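Local coordinates for protein VESB protease (Vibrio cholerae, PDB 4LK4) that probably hydrolyses peptide bonds within protein chains as a secreted serine endopeptidase of the trypsin family, at residues R10-E21 with I154-L162; S44-L52 with S114-G122. The protein carries 1 engineered substitution. All blocks are in the same frame, centred on the assembly; numbering follows the deposited sequence.

Interaction 1: R10-E21 with I154-L162; sequences RIINGSNANSAE and ILQEVDVDL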
ATOM      1  N   ARG A  10       1.446  -3.143 -30.004  1.00 78.29           N
ATOM      2  CA  ARG A  10       1.378  -1.857 -29.253  1.00 77.70           C
ATOM      3  C   ARG A  10      -0.089  -1.496 -28.994  1.00 73.26           C
ATOM      4  O   ARG A  10      -0.833  -1.138 -29.900  1.00 73.06           O
ATOM      5  CB  ARG A  10       2.092  -0.762 -30.050  1.00 82.49           C
ATOM      6  CG  ARG A  10       2.718   0.363 -29.228  1.00 83.43           C
ATOM      7  CD  ARG A  10       4.081   0.761 -29.813  1.00 88.11           C
ATOM      8  NE  ARG A  10       4.522   2.143 -29.563  1.00 90.34           N
ATOM      9  CZ  ARG A  10       4.845   2.658 -28.368  1.00 89.44           C
ATOM     10  NH1 ARG A  10       4.736   1.945 -27.233  1.00 84.16           N
ATOM     11  NH2 ARG A  10       5.258   3.926 -28.310  1.00 91.14           N
ATOM     12  N   ILE A  11      -0.504  -1.615 -27.742  1.00 70.16           N
ATOM     13  CA  ILE A  11      -1.894  -1.404 -27.363  1.00 67.65           C
ATOM     14  C   ILE A  11      -2.084   0.085 -27.125  1.00 65.55           C
ATOM     15  O   ILE A  11      -1.921   0.576 -26.032  1.00 62.94           O
ATOM     16  CB  ILE A  11      -2.257  -2.205 -26.095  1.00 66.49           C
ATOM     17  CG1 ILE A  11      -1.847  -3.687 -26.251  1.00 67.91           C
ATOM     18  CG2 ILE A  11      -3.749  -2.088 -25.838  1.00 64.47           C
ATOM     19  CD1 ILE A  11      -1.195  -4.297 -25.028  1.00 67.51           C
ATOM     20  N   ILE A  12      -2.422   0.793 -28.180  1.00 67.41           N
ATOM     21  CA  ILE A  12      -2.377   2.249 -28.206  1.00 68.89           C
ATOM     22  C   ILE A  12      -3.597   2.814 -27.481  1.00 65.40           C
ATOM     23  O   ILE A  12      -3.493   3.736 -26.678  1.00 65.80           O
ATOM     24  CB  ILE A  12      -2.258   2.701 -29.687  1.00 73.57           C
ATOM     25  CG1 ILE A  12      -0.790   2.594 -30.117  1.00 78.19           C
ATOM     26  CG2 ILE A  12      -2.780   4.109 -29.914  1.00 75.16           C
ATOM     27  CD1 ILE A  12      -0.568   2.002 -31.500  1.00 83.69           C
ATOM     28  N   ASN A  13      -4.752   2.236 -27.761  1.00 63.95           N
ATOM     29  CA  ASN A  13      -5.979   2.550 -27.042  1.00 63.21           C
ATOM     30  C   ASN A  13      -6.208   1.427 -26.059  1.00 60.20           C
ATOM     31  O   ASN A  13      -5.750   0.287 -26.252  1.00 63.35           O
ATOM     32  CB  ASN A  13      -7.181   2.642 -27.996  1.00 64.70           C
ATOM     33  CG  ASN A  13      -6.985   3.669 -29.097  1.00 68.20           C
ATOM     34  OD1 ASN A  13      -6.673   3.337 -30.238  1.00 68.29           O
ATOM     35  ND2 ASN A  13      -7.151   4.928 -28.748  1.00 71.37           N
ATOM     36  N   GLY A  14      -6.924   1.732 -25.003  1.00 57.58           N
ATOM     37  CA  GLY A  14      -7.226   0.715 -24.004  1.00 54.37           C
ATOM     38  C   GLY A  14      -8.072  -0.335 -24.664  1.00 52.92           C
ATOM     39  O   GLY A  14      -8.780  -0.044 -25.625  1.00 51.39           O
ATOM     40  N   SER A  15      -8.025  -1.541 -24.108  1.00 51.01           N
ATOM     41  CA  SER A  15      -8.640  -2.689 -24.724  1.00 49.49           C
ATOM     42  C   SER A  15      -8.884  -3.763 -23.666  1.00 45.96           C
ATOM     43  O   SER A  15      -8.125  -3.876 -22.716  1.00 42.59           O
ATOM     44  CB  SER A  15      -7.698  -3.200 -25.831  1.00 51.72           C
ATOM     45  OG  SER A  15      -7.987  -4.543 -26.192  1.00 53.24           O
ATOM     46  N   ASN A  16      -9.934  -4.559 -23.856  1.00 44.59           N
ATOM     47  CA  ASN A  16     -10.209  -5.657 -22.961  1.00 43.45           C
ATOM     48  C   ASN A  16      -8.940  -6.518 -22.833  1.00 45.06           C
ATOM     49  O   ASN A  16      -8.364  -6.914 -23.812  1.00 46.67           O
ATOM     50  CB  ASN A  16     -11.356  -6.528 -23.503  1.00 43.18           C
ATOM     51  CG  ASN A  16     -12.752  -5.915 -23.319  1.00 41.72           C
ATOM     52  OD1 ASN A  16     -12.964  -4.868 -22.689  1.00 38.49           O
ATOM     53  ND2 ASN A  16     -13.732  -6.609 -23.881  1.00 42.92           N
ATOM     54  N   ALA A  17      -8.469  -6.770 -21.626  1.00 46.13           N
ATOM     55  CA  ALA A  17      -7.250  -7.556 -21.470  1.00 48.64           C
ATOM     56  C   ALA A  17      -7.477  -9.044 -21.790  1.00 52.63           C
ATOM     57  O   ALA A  17      -8.610  -9.512 -21.825  1.00 50.78           O
ATOM     58  CB  ALA A  17      -6.707  -7.397 -20.064  1.00 46.24           C
ATOM     59  N   ASN A  18      -6.380  -9.763 -22.022  1.00 57.88           N
ATOM     60  CA  ASN A  18      -6.380 -11.222 -22.041  1.00 62.81           C
ATOM     61  C   ASN A  18      -6.054 -11.711 -20.626  1.00 61.77           C
ATOM     62  O   ASN A  18      -4.977 -11.418 -20.119  1.00 60.35           O
ATOM     63  CB  ASN A  18      -5.324 -11.710 -23.030  1.00 69.31           C
ATOM     64  CG  ASN A  18      -5.123 -13.211 -22.976  1.00 78.29           C
ATOM     65  OD1 ASN A  18      -5.836 -13.942 -22.268  1.00 81.50           O
ATOM     66  ND2 ASN A  18      -4.143 -13.691 -23.737  1.00 84.41           N
ATOM     67  N   SER A  19      -6.972 -12.449 -20.000  1.00 60.99           N
ATOM     68  CA  SER A  19      -6.926 -12.700 -18.535  1.00 62.15           C
ATOM     69  C   SER A  19      -5.802 -13.598 -18.062  1.00 62.52           C
ATOM     70  O   SER A  19      -5.368 -13.512 -16.901  1.00 61.86           O
ATOM     71  CB  SER A  19      -8.231 -13.327 -18.033  1.00 63.57           C
ATOM     72  OG  SER A  19      -8.305 -14.692 -18.410  1.00 67.73           O
ATOM     73  N   ALA A  20      -5.380 -14.483 -18.952  1.00 61.14           N
ATOM     74  CA  ALA A  20      -4.284 -15.362 -18.695  1.00 63.22           C
ATOM     75  C   ALA A  20      -2.984 -14.578 -18.581  1.00 63.58           C
ATOM     76  O   ALA A  20      -2.017 -15.104 -18.021  1.00 66.80           O
ATOM     77  CB  ALA A  20      -4.181 -16.398 -19.802  1.00 66.99           C
ATOM     78  N   GLU A  21      -2.945 -13.344 -19.096  1.00 60.63           N
ATOM     79  CA  GLU A  21      -1.743 -12.504 -18.987  1.00 61.17           C
ATOM     80  C   GLU A  21      -1.719 -11.711 -17.685  1.00 56.84           C
ATOM     81  O   GLU A  21      -0.714 -11.071 -17.347  1.00 54.81           O
ATOM     82  CB  GLU A  21      -1.601 -11.555 -20.195  1.00 65.63           C
ATOM     83  CG  GLU A  21      -1.114 -12.241 -21.487  1.00 73.46           C
ATOM     84  CD  GLU A  21      -1.370 -11.439 -22.772  1.00 78.19           C
ATOM     85  OE1 GLU A  21      -1.140 -10.210 -22.799  1.00 83.44           O
ATOM     86  OE2 GLU A  21      -1.798 -12.044 -23.776  1.00 84.70           O
ATOM     87  N   ILE A 154     -14.973  -5.427 -17.321  1.00 43.65           N
ATOM     88  CA  ILE A 154     -13.891  -6.222 -17.905  1.00 44.19           C
ATOM     89  C   ILE A 154     -12.540  -5.507 -17.714  1.00 43.26           C
ATOM     90  O   ILE A 154     -12.382  -4.301 -17.993  1.00 42.47           O
ATOM     91  CB  ILE A 154     -14.145  -6.432 -19.417  1.00 45.80           C
ATOM     92  CG1 ILE A 154     -15.549  -6.991 -19.661  1.00 46.91           C
ATOM     93  CG2 ILE A 154     -13.085  -7.315 -20.090  1.00 47.36           C
ATOM     94  CD1 ILE A 154     -15.684  -8.480 -19.477  1.00 48.47           C
ATOM     95  N   LEU A 155     -11.561  -6.272 -17.264  1.00 43.51           N
ATOM     96  CA  LEU A 155     -10.214  -5.756 -17.092  1.00 43.12           C
ATOM     97  C   LEU A 155      -9.666  -5.216 -18.412  1.00 43.68           C
ATOM     98  O   LEU A 155      -9.691  -5.889 -19.423  1.00 44.77           O
ATOM     99  CB  LEU A 155      -9.318  -6.865 -16.529  1.00 44.01           C
ATOM    100  CG  LEU A 155      -7.849  -6.537 -16.296  1.00 43.74           C
ATOM    101  CD1 LEU A 155      -7.699  -5.476 -15.211  1.00 42.78           C
ATOM    102  CD2 LEU A 155      -7.087  -7.798 -15.944  1.00 45.54           C
ATOM    103  N   GLN A 156      -9.227  -3.970 -18.392  1.00 43.62           N
ATOM    104  CA  GLN A 156      -8.584  -3.345 -19.529  1.00 44.87           C
ATOM    105  C   GLN A 156      -7.055  -3.251 -19.366  1.00 44.70           C
ATOM    106  O   GLN A 156      -6.516  -3.267 -18.253  1.00 43.70           O
ATOM    107  CB  GLN A 156      -9.069  -1.925 -19.688  1.00 45.67           C
ATOM    108  CG  GLN A 156     -10.569  -1.715 -19.719  1.00 46.86           C
ATOM    109  CD  GLN A 156     -11.121  -2.226 -20.999  1.00 49.17           C
ATOM    110  OE1 GLN A 156     -10.804  -1.721 -22.083  1.00 51.20           O
ATOM    111  NE2 GLN A 156     -11.857  -3.305 -20.904  1.00 50.21           N
ATOM    112  N   GLU A 157      -6.364  -3.115 -20.492  1.00 45.92           N
ATOM    113  CA  GLU A 157      -4.950  -2.812 -20.493  1.00 46.10           C
ATOM    114  C   GLU A 157      -4.659  -1.743 -21.537  1.00 47.28           C
ATOM    115  O   GLU A 157      -5.466  -1.509 -22.415  1.00 48.91           O
ATOM    116  CB  GLU A 157      -4.104  -4.072 -20.709  1.00 47.13           C
ATOM    117  CG  GLU A 157      -4.514  -4.957 -21.880  1.00 49.63           C
ATOM    118  CD  GLU A 157      -3.526  -6.080 -22.171  1.00 51.68           C
ATOM    119  OE1 GLU A 157      -2.408  -6.025 -21.626  1.00 51.83           O
ATOM    120  OE2 GLU A 157      -3.838  -7.018 -22.940  1.00 54.19           O
ATOM    121  N   VAL A 158      -3.532  -1.062 -21.408  1.00 47.22           N
ATOM    122  CA  VAL A 158      -3.092  -0.100 -22.406  1.00 48.95           C
ATOM    123  C   VAL A 158      -1.586   0.125 -22.292  1.00 49.21           C
ATOM    124  O   VAL A 158      -0.995   0.013 -21.207  1.00 48.24           O
ATOM    125  CB  VAL A 158      -3.843   1.233 -22.251  1.00 49.58           C
ATOM    126  CG1 VAL A 158      -3.526   1.883 -20.916  1.00 48.53           C
ATOM    127  CG2 VAL A 158      -3.558   2.184 -23.416  1.00 51.98           C
ATOM    128  N   ASP A 159      -0.953   0.436 -23.402  1.00 51.55           N
ATOM    129  CA  ASP A 159       0.459   0.745 -23.364  1.00 52.19           C
ATOM    130  C   ASP A 159       0.681   2.234 -23.176  1.00 52.72           C
ATOM    131  O   ASP A 159      -0.096   3.057 -23.637  1.00 53.89           O
ATOM    132  CB  ASP A 159       1.167   0.224 -24.601  1.00 54.79           C
ATOM    133  CG  ASP A 159       1.459  -1.282 -24.514  1.00 55.76           C
ATOM    134  OD1 ASP A 159       1.423  -1.853 -23.389  1.00 55.24           O
ATOM    135  OD2 ASP A 159       1.763  -1.892 -25.562  1.00 58.59           O
ATOM    136  N   VAL A 160       1.749   2.542 -22.453  1.00 52.10           N
ATOM    137  CA  VAL A 160       2.170   3.892 -22.197  1.00 53.66           C
ATOM    138  C   VAL A 160       3.677   3.900 -22.280  1.00 54.26           C
ATOM    139  O   VAL A 160       4.309   2.879 -22.059  1.00 52.63           O
ATOM    140  CB  VAL A 160       1.732   4.350 -20.787  1.00 52.90           C
ATOM    141  CG1 VAL A 160       0.226   4.373 -20.682  1.00 53.23           C
ATOM    142  CG2 VAL A 160       2.285   3.443 -19.711  1.00 50.90           C
ATOM    143  N   ASP A 161       4.246   5.059 -22.574  1.00 46.09           N
ATOM    144  CA  ASP A 161       5.719   5.236 -22.628  1.00 48.04           C
ATOM    145  C   ASP A 161       6.283   5.959 -21.404  1.00 46.62           C
ATOM    146  O   ASP A 161       5.731   6.971 -20.963  1.00 47.91           O
ATOM    147  CB  ASP A 161       6.102   6.054 -23.858  1.00 51.64           C
ATOM    148  CG  ASP A 161       6.026   5.260 -25.144  1.00 55.19           C
ATOM    149  OD1 ASP A 161       5.725   4.042 -25.106  1.00 57.24           O
ATOM    150  OD2 ASP A 161       6.280   5.866 -26.214  1.00 59.47           O
ATOM    151  N   LEU A 162       7.413   5.483 -20.891  1.00 46.20           N
ATOM    152  CA  LEU A 162       8.118   6.181 -19.806  1.00 45.70           C
ATOM    153  C   LEU A 162       8.547   7.572 -20.273  1.00 47.59           C
ATOM    154  O   LEU A 162       9.029   7.709 -21.367  1.00 49.77           O
ATOM    155  CB  LEU A 162       9.329   5.374 -19.350  1.00 45.53           C
ATOM    156  CG  LEU A 162      10.071   5.797 -18.074  1.00 44.89           C
ATOM    157  CD1 LEU A 162       9.173   5.951 -16.845  1.00 42.43           C
ATOM    158  CD2 LEU A 162      11.188   4.792 -17.804  1.00 45.65           C
TER
HETATM  159  O   HOH W   1      -1.618   4.880 -24.811  1.00 49.42           O
HETATM  160  O   HOH W   2      -0.212  -7.100 -22.131  1.00 42.37           O
HETATM  161  O   HOH W   3      -2.239  -8.043 -24.911  1.00 48.95           O
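R10 swings CG away from its own backbone N (chi1 -151°) and then bends at chi2, which carries its guanidinium along the neighbouring strand to D161; Q156 folds back at chi2 (-72°) to offer its amide to N16. The salt bridge is end-on: R10 NH1 lies 3.1 Å from D161 OD1 and R10 NH2 lies 3.0 Å from D161 OD2, each oxygen using its syn lone pair. The two bonds hold the flat groups nearly coplanar, 13° apart, which limits their rotation, a task for which the planar two-nitrogen end of arginine is suited.

D159 engages both backbone polar atoms of I11: D159 N donates to I11 O at 2.8 Å, and I11 N meets D159 OD2 from above the carboxylate plane at 3.2 Å. That buried acid is also bound by T136 and forms a salt bridge with K206, which should stabilise its charge.

Farther along, S15 and E157 form a hydrogen-bonded antiparallel pair, E157 N reaching S15 O at 2.9 Å. G14 CA makes a C-H...O contact of 3.3 Å with E157 O. A17 N donates to L155 O at 2.7 Å, and the small A17 methyl fits against E157 CG. The Q156 NE2 bond to N16 OD1, 2.6 Å, lies in the Q156 amide plane; the same nitrogen donates to I154 O, so the amide is doubly fixed. E21 and E157 bring two carboxylates together, and water bridging them probably eases their repulsion.

The segment thus adds a short edge strand to the sheet of the second barrel. The R10–I11 peptide bond is intact, consistent with the uncleaved proenzyme of a trypsin-like protease, in which the chain ahead of the first barrel still lies on the surface.

Interaction 2: S44-L52 with S114-G122; sequences SFLGGRYVL and SLPAITLAG
The hairpin joining strands 39-46 and 50-53 of the first trypsin barrel packs on the extended connection that leads to the second barrel. F45 and I118 make the polar link: I118 N donates to F45 O at 3.0 Å, almost in line with the carbonyl. F45 sets CG opposite its backbone N (chi1 179°), which sends the ring alongside the connection, where its CE2 edge comes 3.2 Å from L115 O and CD2 lies near P116 O. Aromatic hydrogens, slightly positive, suit such neighbours.

On the leucine side the contact is mainly apolar. L46 CD2 lies 3.7 Å from L120 CD1, the side chains crossing at about a right angle, and L120 CD2 also reaches L52 CD2 at 3.9 Å. Branched leucines fill this partly buried seam, and I241 of helix 238-243 adds to it. I118 CG2 rests on S44, whose hydroxyl is bound by Q211 of the second barrel. Just before the type II' turn from G47 to Y50, A117 CB touches L46 O; both glycines suit the turn, G48 by positive phi, G47 because a CB would strike the preceding carbonyl. A linker across a barrel hairpin is a feature of the two-barrel chymotrypsin fold.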
ATOM      1  N   SER A  44      -2.205  -5.435  -6.997  1.00 39.54           N
ATOM      2  CA  SER A  44      -1.461  -6.584  -7.473  1.00 40.33           C
ATOM      3  C   SER A  44      -1.211  -7.527  -6.301  1.00 40.79           C
ATOM      4  O   SER A  44      -1.104  -7.078  -5.157  1.00 43.55           O
ATOM      5  CB  SER A  44      -0.153  -6.144  -8.149  1.00 41.57           C
ATOM      6  OG  SER A  44       0.851  -5.758  -7.234  1.00 42.50           O
ATOM      7  N   PHE A  45      -1.170  -8.829  -6.562  1.00 41.37           N
ATOM      8  CA  PHE A  45      -1.024  -9.820  -5.499  1.00 42.29           C
ATOM      9  C   PHE A  45       0.452 -10.151  -5.317  1.00 43.16           C
ATOM     10  O   PHE A  45       1.089 -10.541  -6.289  1.00 43.92           O
ATOM     11  CB  PHE A  45      -1.822 -11.081  -5.845  1.00 42.54           C
ATOM     12  CG  PHE A  45      -1.711 -12.178  -4.802  1.00 43.60           C
ATOM     13  CD1 PHE A  45      -1.941 -11.908  -3.478  1.00 42.59           C
ATOM     14  CD2 PHE A  45      -1.385 -13.495  -5.167  1.00 44.78           C
ATOM     15  CE1 PHE A  45      -1.838 -12.914  -2.530  1.00 44.29           C
ATOM     16  CE2 PHE A  45      -1.279 -14.499  -4.220  1.00 45.69           C
ATOM     17  CZ  PHE A  45      -1.498 -14.204  -2.900  1.00 45.71           C
ATOM     18  N   LEU A  46       1.003  -9.980  -4.111  1.00 43.32           N
ATOM     19  CA  LEU A  46       2.457 -10.202  -3.909  1.00 44.46           C
ATOM     20  C   LEU A  46       2.800 -11.609  -3.440  1.00 47.08           C
ATOM     21  O   LEU A  46       3.966 -11.990  -3.406  1.00 47.86           O
ATOM     22  CB  LEU A  46       3.045  -9.211  -2.921  1.00 44.43           C
ATOM     23  CG  LEU A  46       2.855  -7.746  -3.268  1.00 43.91           C
ATOM     24  CD1 LEU A  46       3.182  -6.874  -2.078  1.00 43.90           C
ATOM     25  CD2 LEU A  46       3.726  -7.352  -4.433  1.00 44.37           C
ATOM     26  N   GLY A  47       1.783 -12.389  -3.090  1.00 48.71           N
ATOM     27  CA  GLY A  47       1.993 -13.736  -2.555  1.00 50.83           C
ATOM     28  C   GLY A  47       1.529 -13.783  -1.106  1.00 51.71           C
ATOM     29  O   GLY A  47       1.480 -12.746  -0.400  1.00 50.46           O
ATOM     30  N   GLY A  48       1.164 -14.986  -0.667  1.00 52.90           N
ATOM     31  CA  GLY A  48       0.743 -15.200   0.709  1.00 53.22           C
ATOM     32  C   GLY A  48      -0.526 -14.452   0.930  1.00 51.11           C
ATOM     33  O   GLY A  48      -1.489 -14.707   0.271  1.00 50.87           O
ATOM     34  N   ARG A  49      -0.514 -13.498   1.836  1.00 51.42           N
ATOM     35  CA  ARG A  49      -1.713 -12.744   2.135  1.00 51.26           C
ATOM     36  C   ARG A  49      -1.558 -11.246   1.840  1.00 49.20           C
ATOM     37  O   ARG A  49      -2.261 -10.438   2.423  1.00 48.96           O
ATOM     38  CB  ARG A  49      -2.146 -12.993   3.594  1.00 54.44           C
ATOM     39  CG  ARG A  49      -1.137 -12.568   4.666  1.00 56.64           C
ATOM     40  CD  ARG A  49      -1.739 -12.538   6.056  1.00 57.42           C
ATOM     41  NE  ARG A  49      -1.713 -13.863   6.681  1.00 61.45           N
ATOM     42  CZ  ARG A  49      -2.778 -14.575   7.061  1.00 61.79           C
ATOM     43  NH1 ARG A  49      -4.016 -14.121   6.901  1.00 61.69           N
ATOM     44  NH2 ARG A  49      -2.595 -15.770   7.598  1.00 63.23           N
ATOM     45  N   TYR A  50      -0.700 -10.876   0.887  1.00 47.88           N
ATOM     46  CA  TYR A  50      -0.432  -9.465   0.663  1.00 45.74           C
ATOM     47  C   TYR A  50      -0.729  -8.969  -0.731  1.00 44.43           C
ATOM     48  O   TYR A  50      -0.400  -9.607  -1.730  1.00 44.82           O
ATOM     49  CB  TYR A  50       1.010  -9.161   0.982  1.00 47.58           C
ATOM     50  CG  TYR A  50       1.395  -9.513   2.394  1.00 48.48           C
ATOM     51  CD1 TYR A  50       0.980  -8.719   3.449  1.00 48.03           C
ATOM     52  CD2 TYR A  50       2.182 -10.639   2.675  1.00 50.32           C
ATOM     53  CE1 TYR A  50       1.327  -9.026   4.755  1.00 49.39           C
ATOM     54  CE2 TYR A  50       2.544 -10.955   3.991  1.00 52.11           C
ATOM     55  CZ  TYR A  50       2.110 -10.138   5.021  1.00 51.17           C
ATOM     56  OH  TYR A  50       2.431 -10.409   6.322  1.00 53.22           O
ATOM     57  N   VAL A  51      -1.327  -7.784  -0.766  1.00 43.11           N
ATOM     58  CA  VAL A  51      -1.666  -7.076  -1.976  1.00 41.78           C
ATOM     59  C   VAL A  51      -1.026  -5.687  -1.955  1.00 40.57           C
ATOM     60  O   VAL A  51      -1.005  -5.017  -0.924  1.00 41.16           O
ATOM     61  CB  VAL A  51      -3.174  -6.907  -2.022  1.00 42.57           C
ATOM     62  CG1 VAL A  51      -3.578  -5.922  -3.097  1.00 41.88           C
ATOM     63  CG2 VAL A  51      -3.833  -8.258  -2.226  1.00 44.57           C
ATOM     64  N   LEU A  52      -0.510  -5.264  -3.098  1.00 39.58           N
ATOM     65  CA  LEU A  52       0.143  -3.968  -3.257  1.00 38.15           C
ATOM     66  C   LEU A  52      -0.822  -3.057  -3.967  1.00 37.58           C
ATOM     67  O   LEU A  52      -1.477  -3.467  -4.948  1.00 37.20           O
ATOM     68  CB  LEU A  52       1.378  -4.120  -4.128  1.00 38.12           C
ATOM     69  CG  LEU A  52       2.150  -2.850  -4.465  1.00 38.14           C
ATOM     70  CD1 LEU A  52       2.606  -2.119  -3.213  1.00 38.42           C
ATOM     71  CD2 LEU A  52       3.344  -3.165  -5.365  1.00 38.55           C
ATOM     72  N   SER A 114      -2.964 -18.942  -2.907  1.00 57.27           N
ATOM     73  CA  SER A 114      -1.881 -19.627  -3.590  1.00 59.77           C
ATOM     74  C   SER A 114      -1.881 -19.303  -5.088  1.00 58.62           C
ATOM     75  O   SER A 114      -1.098 -19.865  -5.831  1.00 59.53           O
ATOM     76  CB  SER A 114      -1.939 -21.134  -3.315  1.00 63.24           C
ATOM     77  OG  SER A 114      -3.064 -21.732  -3.939  1.00 64.90           O
ATOM     78  N   LEU A 115      -2.728 -18.368  -5.524  1.00 56.99           N
ATOM     79  CA  LEU A 115      -2.709 -17.897  -6.918  1.00 55.63           C
ATOM     80  C   LEU A 115      -1.369 -17.252  -7.249  1.00 55.02           C
ATOM     81  O   LEU A 115      -0.645 -16.870  -6.348  1.00 54.20           O
ATOM     82  CB  LEU A 115      -3.838 -16.896  -7.162  1.00 54.09           C
ATOM     83  CG  LEU A 115      -5.245 -17.502  -7.088  1.00 55.12           C
ATOM     84  CD1 LEU A 115      -6.264 -16.406  -7.343  1.00 54.05           C
ATOM     85  CD2 LEU A 115      -5.432 -18.620  -8.108  1.00 55.96           C
ATOM     86  N   PRO A 116      -1.021 -17.144  -8.543  1.00 55.14           N
ATOM     87  CA  PRO A 116       0.307 -16.634  -8.848  1.00 54.60           C
ATOM     88  C   PRO A 116       0.492 -15.198  -8.410  1.00 53.87           C
ATOM     89  O   PRO A 116      -0.453 -14.403  -8.426  1.00 52.31           O
ATOM     90  CB  PRO A 116       0.397 -16.733 -10.364  1.00 55.42           C
ATOM     91  CG  PRO A 116      -0.676 -17.687 -10.771  1.00 56.84           C
ATOM     92  CD  PRO A 116      -1.762 -17.514  -9.756  1.00 55.69           C
ATOM     93  N   ALA A 117       1.721 -14.884  -8.020  1.00 54.33           N
ATOM     94  CA  ALA A 117       2.080 -13.559  -7.558  1.00 51.60           C
ATOM     95  C   ALA A 117       2.803 -12.800  -8.669  1.00 50.28           C
ATOM     96  O   ALA A 117       3.443 -13.380  -9.537  1.00 50.35           O
ATOM     97  CB  ALA A 117       2.961 -13.656  -6.324  1.00 52.52           C
ATOM     98  N   ILE A 118       2.678 -11.485  -8.640  1.00 48.40           N
ATOM     99  CA  ILE A 118       3.404 -10.650  -9.560  1.00 47.56           C
ATOM    100  C   ILE A 118       4.867 -10.587  -9.138  1.00 48.51           C
ATOM    101  O   ILE A 118       5.200 -10.837  -8.001  1.00 51.52           O
ATOM    102  CB  ILE A 118       2.793  -9.245  -9.593  1.00 46.01           C
ATOM    103  CG1 ILE A 118       3.190  -8.546 -10.902  1.00 45.91           C
ATOM    104  CG2 ILE A 118       3.147  -8.440  -8.328  1.00 44.00           C
ATOM    105  CD1 ILE A 118       2.239  -7.416 -11.254  1.00 45.58           C
ATOM    106  N   THR A 119       5.735 -10.276 -10.074  1.00 49.54           N
ATOM    107  CA  THR A 119       7.130 -10.088  -9.795  1.00 50.33           C
ATOM    108  C   THR A 119       7.343  -8.599  -9.823  1.00 49.18           C
ATOM    109  O   THR A 119       6.959  -7.916 -10.780  1.00 47.94           O
ATOM    110  CB  THR A 119       7.998 -10.819 -10.841  1.00 52.89           C
ATOM    111  OG1 THR A 119       7.730 -12.226 -10.762  1.00 53.40           O
ATOM    112  CG2 THR A 119       9.493 -10.579 -10.584  1.00 54.53           C
ATOM    113  N   LEU A 120       7.917  -8.091  -8.742  1.00 49.76           N
ATOM    114  CA  LEU A 120       8.144  -6.671  -8.597  1.00 48.41           C
ATOM    115  C   LEU A 120       9.460  -6.321  -9.223  1.00 49.90           C
ATOM    116  O   LEU A 120      10.357  -7.145  -9.272  1.00 51.68           O
ATOM    117  CB  LEU A 120       8.164  -6.294  -7.121  1.00 49.04           C
ATOM    118  CG  LEU A 120       6.854  -6.394  -6.345  1.00 48.03           C
ATOM    119  CD1 LEU A 120       7.037  -5.811  -4.954  1.00 49.53           C
ATOM    120  CD2 LEU A 120       5.746  -5.661  -7.051  1.00 46.71           C
ATOM    121  N   ALA A 121       9.582  -5.097  -9.717  1.00 50.15           N
ATOM    122  CA  ALA A 121      10.851  -4.649 -10.285  1.00 51.75           C
ATOM    123  C   ALA A 121      11.938  -4.536  -9.186  1.00 53.03           C
ATOM    124  O   ALA A 121      11.644  -4.227  -8.032  1.00 50.18           O
ATOM    125  CB  ALA A 121      10.663  -3.319 -10.980  1.00 51.26           C
ATOM    126  N   GLY A 122      13.188  -4.783  -9.580  1.00 55.41           N
ATOM    127  CA  GLY A 122      14.327  -4.747  -8.683  1.00 56.12           C
ATOM    128  C   GLY A 122      14.616  -3.333  -8.243  1.00 56.34           C
ATOM    129  O   GLY A 122      14.284  -2.376  -8.930  1.00 56.05           O
TER

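In the fold
Both contacts lie within the trypsin-like part of the chain, with centres about 20 Å apart and no touch between them. Interaction 1 lies farther out, its 10-21 side largely exposed while the strand beneath is buried, and it depends on backbone pairing, charge and water. Interaction 2 sits nearer the middle of the molecule, where one backbone bond, the F45 ring edge and aliphatic packing make the contact along a partly buried seam. They hold different elements: interaction 1 pairs the N-terminal chain with strand 156-162 of the second barrel, whereas interaction 2 seats the connection between the barrels on a hairpin of the first.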